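Local coordinates for protein SnoN,Epimerase SnoN (Streptomyces nogalater, PDB 5EP9) that acts as a non-heme iron, 2-oxoglutarate-dependent epimerase in the biosynthesis of nogalamycin, at residues A[125-133]-A[227-235]; A[156-167]-A[210-221]. All coordinates share one frame; numbering follows the deposited sequence.

Both interactions join the 14-202 and 203-305 parts of the construct, each of them SnoN sequence, and both reach the same antiparallel sheet and the same 2-oxoglutarate. Interaction 2 is the buried one: strands 157-162 and 216-220 pair directly, so backbone bonds dominate and the side chains on one face attend the cosubstrate. Interaction 1 lies at the edge of the molecule, partly buried, where the end of strand 118-128 meets the loop before strand 236-245; there asparagine amides take over from strand pairing. Strand 236-245 runs between 118-128 and 157-162, and the contacts touch where Leu126 CD1 packs 3.8 Å from Trp160 NE1.

Interaction 1 of 2, residues A[125-133]-A[227-235]. With AKG (2-oxoglutaric acid), chain E.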
loop_
_atom_site.group_PDB
_atom_site.type_symbol
_atom_site.label_atom_id
_atom_site.label_comp_id
_atom_site.label_asym_id
_atom_site.label_seq_id
_atom_site.Cartn_x
_atom_site.Cartn_y
_atom_site.Cartn_z
ATOM N N VAL A 125 -7.532 0.659 5.269
ATOM C CA VAL A 125 -7.190 1.257 6.525
ATOM C C VAL A 125 -6.596 0.170 7.399
ATOM O O VAL A 125 -7.278 -0.800 7.627
ATOM C CB VAL A 125 -8.430 1.839 7.211
ATOM C CG1 VAL A 125 -8.122 2.413 8.578
ATOM C CG2 VAL A 125 -9.077 2.921 6.360
ATOM N N LEU A 126 -5.403 0.385 7.970
ATOM C CA LEU A 126 -4.717 -0.680 8.697
ATOM C C LEU A 126 -4.599 -0.353 10.159
ATOM O O LEU A 126 -4.262 0.744 10.502
ATOM C CB LEU A 126 -3.333 -0.986 8.131
ATOM C CG LEU A 126 -3.256 -1.162 6.627
ATOM C CD1 LEU A 126 -1.805 -1.427 6.219
ATOM C CD2 LEU A 126 -4.107 -2.299 6.150
ATOM N N LEU A 127 -4.870 -1.344 10.990
ATOM C CA LEU A 127 -4.727 -1.261 12.436
ATOM C C LEU A 127 -3.915 -2.464 12.994
ATOM O O LEU A 127 -4.279 -3.601 12.785
ATOM C CB LEU A 127 -6.103 -1.316 13.061
ATOM C CG LEU A 127 -6.206 -1.451 14.576
ATOM C CD1 LEU A 127 -5.630 -0.234 15.277
ATOM C CD2 LEU A 127 -7.660 -1.689 15.000
ATOM N N LYS A 128 -2.857 -2.155 13.703
ATOM C CA LYS A 128 -2.212 -3.085 14.624
ATOM C C LYS A 128 -2.265 -2.584 16.005
ATOM O O LYS A 128 -1.844 -1.489 16.299
ATOM C CB LYS A 128 -0.707 -3.299 14.355
ATOM C CG LYS A 128 -0.345 -4.108 13.194
ATOM C CD LYS A 128 1.178 -4.432 13.319
ATOM C CE LYS A 128 1.700 -5.064 12.043
ATOM N NZ LYS A 128 1.667 -6.535 12.078
ATOM N N GLU A 129 -2.796 -3.405 16.861
ATOM C CA GLU A 129 -2.895 -3.084 18.251
ATOM C C GLU A 129 -3.023 -4.300 19.098
ATOM O O GLU A 129 -3.381 -5.362 18.633
ATOM C CB GLU A 129 -4.140 -2.213 18.523
ATOM C CG GLU A 129 -5.440 -2.981 18.373
ATOM C CD GLU A 129 -6.660 -2.139 18.683
ATOM O OE1 GLU A 129 -6.535 -0.954 19.123
ATOM O OE2 GLU A 129 -7.750 -2.708 18.516
ATOM N N ASN A 130 -2.651 -4.116 20.357
ATOM C CA ASN A 130 -2.835 -5.155 21.414
ATOM C C ASN A 130 -4.210 -5.047 22.090
ATOM O O ASN A 130 -4.597 -3.986 22.535
ATOM C CB ASN A 130 -1.750 -5.045 22.445
ATOM C CG ASN A 130 -0.380 -5.201 21.817
ATOM O OD1 ASN A 130 -0.089 -6.216 21.243
ATOM N ND2 ASN A 130 0.452 -4.203 21.957
ATOM N N LYS A 131 -4.942 -6.131 22.095
ATOM C CA LYS A 131 -6.233 -6.198 22.767
ATOM C C LYS A 131 -6.001 -7.160 23.902
ATOM O O LYS A 131 -4.948 -7.827 24.002
ATOM C CB LYS A 131 -7.382 -6.768 21.872
ATOM C CG LYS A 131 -7.789 -6.027 20.604
ATOM C CD LYS A 131 -8.406 -7.012 19.592
ATOM C CE LYS A 131 -8.479 -6.515 18.140
ATOM N NZ LYS A 131 -7.216 -6.723 17.382
ATOM N N GLU A 132 -7.045 -7.294 24.698
ATOM C CA GLU A 132 -7.105 -8.320 25.708
ATOM C C GLU A 132 -7.098 -9.728 25.152
ATOM O O GLU A 132 -7.922 -10.081 24.362
ATOM C CB GLU A 132 -8.419 -8.165 26.492
ATOM C CG GLU A 132 -8.593 -6.803 27.159
ATOM C CD GLU A 132 -7.569 -6.559 28.262
ATOM O OE1 GLU A 132 -6.761 -7.462 28.596
ATOM O OE2 GLU A 132 -7.568 -5.447 28.794
ATOM N N LYS A 133 -6.149 -10.511 25.605
ATOM C CA LYS A 133 -5.949 -11.903 25.140
ATOM C C LYS A 133 -5.638 -12.033 23.648
ATOM O O LYS A 133 -5.558 -13.159 23.127
ATOM C CB LYS A 133 -7.156 -12.840 25.473
ATOM C CG LYS A 133 -6.703 -14.281 25.736
ATOM C CD LYS A 133 -7.665 -15.097 26.579
ATOM C CE LYS A 133 -7.115 -15.066 27.977
ATOM N NZ LYS A 133 -7.872 -15.969 28.849
ATOM N N ALA A 227 6.832 -6.029 8.722
ATOM C CA ALA A 227 6.572 -5.052 9.741
ATOM C C ALA A 227 6.601 -5.691 11.075
ATOM O O ALA A 227 6.228 -6.889 11.241
ATOM C CB ALA A 227 5.183 -4.347 9.532
ATOM N N GLY A 228 6.982 -4.897 12.057
ATOM C CA GLY A 228 7.047 -5.421 13.450
ATOM C C GLY A 228 5.672 -5.569 14.050
ATOM O O GLY A 228 4.650 -5.096 13.523
ATOM N N ALA A 229 5.640 -6.261 15.182
ATOM C CA ALA A 229 4.465 -6.262 16.059
ATOM C C ALA A 229 4.329 -4.870 16.626
ATOM O O ALA A 229 5.311 -4.133 16.777
ATOM C CB ALA A 229 4.631 -7.295 17.186
ATOM N N ASN A 230 3.122 -4.487 16.963
ATOM C CA ASN A 230 2.979 -3.333 17.832
ATOM C C ASN A 230 3.145 -3.786 19.284
ATOM O O ASN A 230 2.258 -4.457 19.807
ATOM C CB ASN A 230 1.612 -2.642 17.633
ATOM C CG ASN A 230 1.468 -1.374 18.444
ATOM O OD1 ASN A 230 2.360 -0.956 19.221
ATOM N ND2 ASN A 230 0.306 -0.727 18.241
ATOM N N SER A 231 4.289 -3.473 19.892
ATOM C CA SER A 231 4.472 -3.748 21.304
ATOM C C SER A 231 4.163 -2.574 22.252
ATOM O O SER A 231 4.431 -2.648 23.352
ATOM C CB SER A 231 5.879 -4.273 21.550
ATOM O OG SER A 231 6.764 -3.243 21.325
ATOM N N THR A 232 3.503 -1.527 21.782
ATOM C CA THR A 232 3.075 -0.426 22.618
ATOM C C THR A 232 1.569 -0.508 22.905
ATOM O O THR A 232 0.829 -1.250 22.280
ATOM C CB THR A 232 3.342 0.971 21.951
ATOM O OG1 THR A 232 2.359 1.277 20.928
ATOM C CG2 THR A 232 4.752 0.995 21.343
ATOM N N ASP A 233 1.145 0.349 23.806
ATOM C CA ASP A 233 -0.257 0.558 24.138
ATOM C C ASP A 233 -1.011 1.470 23.217
ATOM O O ASP A 233 -2.108 1.686 23.478
ATOM C CB ASP A 233 -0.361 1.247 25.495
ATOM C CG ASP A 233 0.109 0.392 26.578
ATOM O OD1 ASP A 233 0.438 -0.781 26.312
ATOM O OD2 ASP A 233 0.205 0.877 27.733
ATOM N N GLU A 234 -0.392 2.068 22.235
ATOM C CA GLU A 234 -1.036 3.028 21.340
ATOM C C GLU A 234 -1.189 2.309 19.981
ATOM O O GLU A 234 -0.253 1.737 19.450
ATOM C CB GLU A 234 -0.262 4.365 21.184
ATOM C CG GLU A 234 -0.213 5.283 22.439
ATOM C CD GLU A 234 0.788 4.799 23.534
ATOM O OE1 GLU A 234 1.875 4.167 23.244
ATOM O OE2 GLU A 234 0.503 5.053 24.735
ATOM N N PRO A 235 -2.401 2.339 19.429
ATOM C CA PRO A 235 -2.606 1.632 18.175
ATOM C C PRO A 235 -1.808 2.186 17.026
ATOM O O PRO A 235 -1.490 3.363 16.960
ATOM C CB PRO A 235 -4.081 1.767 17.925
ATOM C CG PRO A 235 -4.542 2.932 18.781
ATOM C CD PRO A 235 -3.610 3.024 19.937
HETATM C C1 AKG E . 1.775 -3.378 2.336
HETATM O O1 AKG E . 1.991 -3.873 1.200
HETATM O O2 AKG E . 1.403 -2.189 2.488
HETATM C C2 AKG E . 2.012 -4.193 3.551
HETATM O O5 AKG E . 2.402 -5.371 3.421
HETATM C C3 AKG E . 1.737 -3.527 4.920
HETATM C C4 AKG E . 2.165 -4.316 6.154
HETATM C C5 AKG E . 1.864 -3.673 7.488
HETATM O O3 AKG E . 1.380 -2.528 7.519
HETATM O O4 AKG E . 2.066 -4.325 8.559
HETATM O O HOH W 1 -1.757 -1.394 21.054
#
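Asn230 reaches across to Lys128 from a loop folded into an Asx turn followed by an ST turn, at the place where strand 118-128 runs out of the sheet. Its CB packs 4.1 Å from Lys128 CB. With CG anti to the backbone N (chi1 -176°), the amide is directed at the other segment, and each of its ends does double duty. ND2 gives an almost straight bond to Lys128 O (3.0 Å, 169°) and another to Glu234 O at 2.8 Å, both acceptors lying in the amide plane. OD1 takes the Thr232 N-H, which closes the Asx turn, and also the Thr232 hydroxyl, which sits in the carbonyl plane on a lone pair. Thr232 OG1 in turn accepts from Glu234 N, the ST turn. Four bonds therefore fix the rotation of this buried amide.

Lys128 extends alongside the loop toward the 2-oxoglutarate pocket. Its CE lies 3.3 Å from Gly228 O and 3.6 Å from O4 of the cosubstrate, while NZ is held by Val83 O, Val137 O and Thr139 OG1. Ala227 CB comes up to the same carboxylate oxygen, so the end of strand 225-227 lines the pocket, and the loop that follows bonds to the end of strand 118-128. Still within the strand, Leu127 CD1 leans on Pro235 CB. Asn130 then fastens the loop with a single nitrogen: its ND2 bonds Asn230 O at 2.8 Å and Thr232 O at 3.0 Å, both times approaching from above the carbonyl plane, and a water bridges Asn130 N to Thr232 O.

Interaction 2 of 2, residues A[156-167]-A[210-221]; sequences ALTAWVALVDVP and PLRAGDCTFHHA. With AKG (2-oxoglutaric acid), chain E.
Thr158 and His219 form one antiparallel hydrogen-bonded pair and Trp160 and Thr217 the next, strands 157-162 and 216-220 running at 161°. The ladder gives way to a type II turn at Arg212-Asp215, where Ala162 O accepts from Gly214 N, and Val166 and Leu211 add a separate bridge.

The charged contact lies past the strands. Arg212, its chain bent at chi2 and chi3, grips Asp165 side-on, NH2 to OD2 at 2.7 Å and NE to OD1 at 3.2 Å, with the two flat groups 44° apart. OD1 also takes Ala213 N on its anti lone pair, 2.9 Å away. An alanine in place of Asp165 is likely to leave the Arg212 guanidinium without its mate on this segment and Ala213 N without that acceptor.

Apolar packing backs the sheet on the side of Ala159, whose CB meets Phe218 CE2 at 3.7 Å; on the other side Leu211 CD1 touches the Trp160 ring at CZ3.

That second side serves the cosubstrate. Thr158 CB sits over one face of the His219 imidazole in a CH-pi contact, Trp160 NE1 donates to O3 of 2-oxoglutarate (2.8 Å), and His219 NE2 makes a weak bond to O1, its stronger partner being the iron ligand Asp144. Such a sheet, facing a site where His142, Asp144 and His225 hold the iron, is characteristic of the double-stranded beta-helix (cupin) fold of PhyH-type enzymes.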
loop_
_atom_site.group_PDB
_atom_site.type_symbol
_atom_site.label_atom_id
_atom_site.label_comp_id
_atom_site.label_asym_id
_atom_site.label_seq_id
_atom_site.Cartn_x
_atom_site.Cartn_y
_atom_site.Cartn_z
ATOM N N ALA A 156 3.330 -2.345 -10.030
ATOM C CA ALA A 156 2.485 -1.597 -9.122
ATOM C C ALA A 156 3.282 -1.050 -7.957
ATOM O O ALA A 156 4.467 -1.407 -7.684
ATOM C CB ALA A 156 1.380 -2.458 -8.638
ATOM N N LEU A 157 2.675 -0.119 -7.302
ATOM C CA LEU A 157 3.284 0.467 -6.076
ATOM C C LEU A 157 2.257 0.853 -5.008
ATOM O O LEU A 157 1.098 1.200 -5.329
ATOM C CB LEU A 157 4.192 1.639 -6.363
ATOM C CG LEU A 157 3.613 2.977 -6.708
ATOM C CD1 LEU A 157 4.763 3.985 -6.838
ATOM C CD2 LEU A 157 3.031 2.864 -8.094
ATOM N N THR A 158 2.732 0.835 -3.768
ATOM C CA THR A 158 1.912 1.035 -2.608
ATOM C C THR A 158 2.368 2.285 -1.796
ATOM O O THR A 158 3.508 2.406 -1.497
ATOM C CB THR A 158 1.908 -0.206 -1.751
ATOM O OG1 THR A 158 1.339 -1.297 -2.481
ATOM C CG2 THR A 158 1.155 0.020 -0.439
ATOM N N ALA A 159 1.444 3.201 -1.501
ATOM C CA ALA A 159 1.657 4.319 -0.572
ATOM C C ALA A 159 1.130 3.978 0.816
ATOM O O ALA A 159 -0.052 3.699 0.974
ATOM C CB ALA A 159 0.948 5.554 -1.060
ATOM N N TRP A 160 2.020 3.946 1.809
ATOM C CA TRP A 160 1.653 3.590 3.173
ATOM C C TRP A 160 1.803 4.862 3.984
ATOM O O TRP A 160 2.904 5.398 4.119
ATOM C CB TRP A 160 2.589 2.500 3.681
ATOM C CG TRP A 160 2.252 1.702 4.917
ATOM C CD1 TRP A 160 1.826 0.406 4.945
ATOM C CD2 TRP A 160 2.429 2.100 6.264
ATOM N NE1 TRP A 160 1.718 -0.020 6.233
ATOM C CE2 TRP A 160 1.999 1.023 7.070
ATOM C CE3 TRP A 160 2.739 3.337 6.883
ATOM C CZ2 TRP A 160 2.032 1.063 8.438
ATOM C CZ3 TRP A 160 2.758 3.397 8.306
ATOM C CH2 TRP A 160 2.427 2.248 9.056
ATOM N N VAL A 161 0.677 5.357 4.469
ATOM C CA VAL A 161 0.645 6.715 5.082
ATOM C C VAL A 161 0.443 6.550 6.574
ATOM O O VAL A 161 -0.589 5.958 6.994
ATOM C CB VAL A 161 -0.504 7.562 4.466
ATOM C CG1 VAL A 161 -0.584 8.922 5.069
ATOM C CG2 VAL A 161 -0.305 7.660 2.987
ATOM N N ALA A 162 1.351 7.083 7.357
ATOM C CA ALA A 162 1.217 7.021 8.782
ATOM C C ALA A 162 0.206 8.097 9.287
ATOM O O ALA A 162 0.388 9.248 8.986
ATOM C CB ALA A 162 2.525 7.273 9.462
ATOM N N LEU A 163 -0.827 7.649 10.007
ATOM C CA LEU A 163 -1.788 8.545 10.600
ATOM C C LEU A 163 -1.486 8.861 12.074
ATOM O O LEU A 163 -2.111 9.728 12.646
ATOM C CB LEU A 163 -3.212 8.019 10.413
ATOM C CG LEU A 163 -3.647 7.864 8.939
ATOM C CD1 LEU A 163 -5.004 7.267 8.893
ATOM C CD2 LEU A 163 -3.641 9.199 8.268
ATOM N N VAL A 164 -0.514 8.148 12.657
ATOM C CA VAL A 164 0.051 8.447 13.947
ATOM C C VAL A 164 1.545 8.239 13.835
ATOM O O VAL A 164 2.037 7.745 12.843
ATOM C CB VAL A 164 -0.457 7.472 15.034
ATOM C CG1 VAL A 164 -1.989 7.642 15.243
ATOM C CG2 VAL A 164 -0.141 6.043 14.681
ATOM N N ASP A 165 2.253 8.573 14.900
ATOM C CA ASP A 165 3.701 8.290 15.003
ATOM C C ASP A 165 3.911 6.780 15.037
ATOM O O ASP A 165 3.224 6.049 15.732
ATOM C CB ASP A 165 4.238 8.960 16.266
ATOM C CG ASP A 165 4.602 10.480 16.049
ATOM O OD1 ASP A 165 4.669 11.008 14.929
ATOM O OD2 ASP A 165 4.869 11.130 17.059
ATOM N N VAL A 166 4.814 6.286 14.187
ATOM C CA VAL A 166 5.090 4.852 14.082
ATOM C C VAL A 166 6.580 4.590 14.300
ATOM O O VAL A 166 7.325 4.432 13.363
ATOM C CB VAL A 166 4.623 4.255 12.741
ATOM C CG1 VAL A 166 4.734 2.764 12.803
ATOM C CG2 VAL A 166 3.179 4.575 12.452
ATOM N N PRO A 167 7.032 4.667 15.521
ATOM C CA PRO A 167 8.387 4.276 15.758
ATOM C C PRO A 167 8.495 2.768 15.546
ATOM O O PRO A 167 7.489 2.081 15.470
ATOM C CB PRO A 167 8.622 4.676 17.252
ATOM C CG PRO A 167 7.249 4.593 17.872
ATOM C CD PRO A 167 6.294 4.938 16.770
ATOM N N PRO A 210 11.193 3.821 10.624
ATOM C CA PRO A 210 10.167 4.498 11.432
ATOM C C PRO A 210 9.648 5.778 10.746
ATOM O O PRO A 210 10.378 6.423 9.996
ATOM C CB PRO A 210 10.861 4.785 12.732
ATOM C CG PRO A 210 12.289 4.685 12.424
ATOM C CD PRO A 210 12.504 3.858 11.260
ATOM N N LEU A 211 8.410 6.097 11.055
ATOM C CA LEU A 211 7.703 7.214 10.375
ATOM C C LEU A 211 7.022 8.079 11.405
ATOM O O LEU A 211 6.348 7.550 12.280
ATOM C CB LEU A 211 6.588 6.650 9.458
ATOM C CG LEU A 211 7.009 5.792 8.318
ATOM C CD1 LEU A 211 5.773 5.362 7.548
ATOM C CD2 LEU A 211 7.936 6.575 7.396
ATOM N N ARG A 212 7.128 9.382 11.230
ATOM C CA ARG A 212 6.226 10.303 11.942
ATOM C C ARG A 212 4.828 10.369 11.309
ATOM O O ARG A 212 4.664 10.104 10.108
ATOM C CB ARG A 212 6.849 11.703 11.958
ATOM C CG ARG A 212 8.210 11.718 12.700
ATOM C CD ARG A 212 8.356 12.857 13.621
ATOM N NE ARG A 212 7.443 12.658 14.813
ATOM C CZ ARG A 212 7.618 13.235 16.012
ATOM N NH1 ARG A 212 8.679 14.027 16.190
ATOM N NH2 ARG A 212 6.793 12.970 17.042
ATOM N N ALA A 213 3.834 10.769 12.114
ATOM C CA ALA A 213 2.500 11.024 11.590
ATOM C C ALA A 213 2.610 11.919 10.381
ATOM O O ALA A 213 3.280 12.946 10.425
ATOM C CB ALA A 213 1.617 11.701 12.654
ATOM N N GLY A 214 1.919 11.541 9.297
ATOM C CA GLY A 214 1.848 12.327 8.048
ATOM C C GLY A 214 2.938 12.033 7.059
ATOM O O GLY A 214 2.939 12.577 5.963
ATOM N N ASP A 215 3.921 11.252 7.483
ATOM C CA ASP A 215 4.931 10.690 6.538
ATOM C C ASP A 215 4.329 9.560 5.784
ATOM O O ASP A 215 3.343 8.905 6.232
ATOM C CB ASP A 215 6.147 10.090 7.278
ATOM C CG ASP A 215 7.024 11.119 7.937
ATOM O OD1 ASP A 215 6.721 12.332 7.962
ATOM O OD2 ASP A 215 8.012 10.674 8.547
ATOM N N CYS A 216 4.909 9.268 4.626
ATOM C CA CYS A 216 4.586 7.989 3.974
ATOM C C CYS A 216 5.826 7.314 3.451
ATOM O O CYS A 216 6.934 7.908 3.344
ATOM C CB CYS A 216 3.556 8.168 2.845
ATOM S SG CYS A 216 4.187 8.901 1.358
ATOM N N THR A 217 5.610 6.065 3.114
ATOM C CA THR A 217 6.498 5.348 2.220
ATOM C C THR A 217 5.754 5.012 0.923
ATOM O O THR A 217 4.530 4.890 0.919
ATOM C CB THR A 217 7.059 4.091 2.828
ATOM O OG1 THR A 217 6.009 3.262 3.363
ATOM C CG2 THR A 217 8.023 4.424 3.954
ATOM N N PHE A 218 6.549 4.877 -0.143
ATOM C CA PHE A 218 6.160 4.182 -1.340
ATOM C C PHE A 218 7.016 2.961 -1.494
ATOM O O PHE A 218 8.239 3.017 -1.296
ATOM C CB PHE A 218 6.345 5.047 -2.548
ATOM C CG PHE A 218 5.420 6.239 -2.597
ATOM C CD1 PHE A 218 5.803 7.411 -2.028
ATOM C CD2 PHE A 218 4.165 6.124 -3.195
ATOM C CE1 PHE A 218 4.967 8.516 -2.046
ATOM C CE2 PHE A 218 3.341 7.225 -3.267
ATOM C CZ PHE A 218 3.737 8.440 -2.697
ATOM N N HIS A 219 6.389 1.826 -1.794
ATOM C CA HIS A 219 7.158 0.635 -2.175
ATOM C C HIS A 219 6.625 -0.071 -3.405
ATOM O O HIS A 219 5.410 -0.295 -3.600
ATOM C CB HIS A 219 7.374 -0.310 -0.982
ATOM C CG HIS A 219 6.174 -1.041 -0.534
ATOM N ND1 HIS A 219 5.300 -0.525 0.390
ATOM C CD2 HIS A 219 5.732 -2.286 -0.813
ATOM C CE1 HIS A 219 4.375 -1.430 0.672
ATOM N NE2 HIS A 219 4.605 -2.494 -0.056
ATOM N N HIS A 220 7.584 -0.538 -4.158
ATOM C CA HIS A 220 7.366 -1.360 -5.366
ATOM C C HIS A 220 6.772 -2.723 -5.023
ATOM O O HIS A 220 7.022 -3.313 -4.009
ATOM C CB HIS A 220 8.732 -1.506 -6.091
ATOM C CG HIS A 220 8.683 -2.067 -7.485
ATOM N ND1 HIS A 220 8.505 -3.414 -7.761
ATOM C CD2 HIS A 220 8.901 -1.468 -8.678
ATOM C CE1 HIS A 220 8.531 -3.602 -9.059
ATOM N NE2 HIS A 220 8.826 -2.459 -9.631
ATOM N N ALA A 221 5.969 -3.220 -5.926
ATOM C CA ALA A 221 5.237 -4.480 -5.762
ATOM C C ALA A 221 6.130 -5.731 -5.677
ATOM O O ALA A 221 5.648 -6.785 -5.277
ATOM C CB ALA A 221 4.282 -4.647 -6.952
HETATM C C1 AKG E . 1.775 -3.378 2.336
HETATM O O1 AKG E . 1.991 -3.873 1.200
HETATM O O2 AKG E . 1.403 -2.189 2.488
HETATM C C2 AKG E . 2.012 -4.193 3.551
HETATM O O5 AKG E . 2.402 -5.371 3.421
HETATM C C3 AKG E . 1.737 -3.527 4.920
HETATM C C4 AKG E . 2.165 -4.316 6.154
HETATM C C5 AKG E . 1.864 -3.673 7.488
HETATM O O3 AKG E . 1.380 -2.528 7.519
HETATM O O4 AKG E . 2.066 -4.325 8.559
HETATM O O HOH W 2 3.483 -2.439 -3.539
#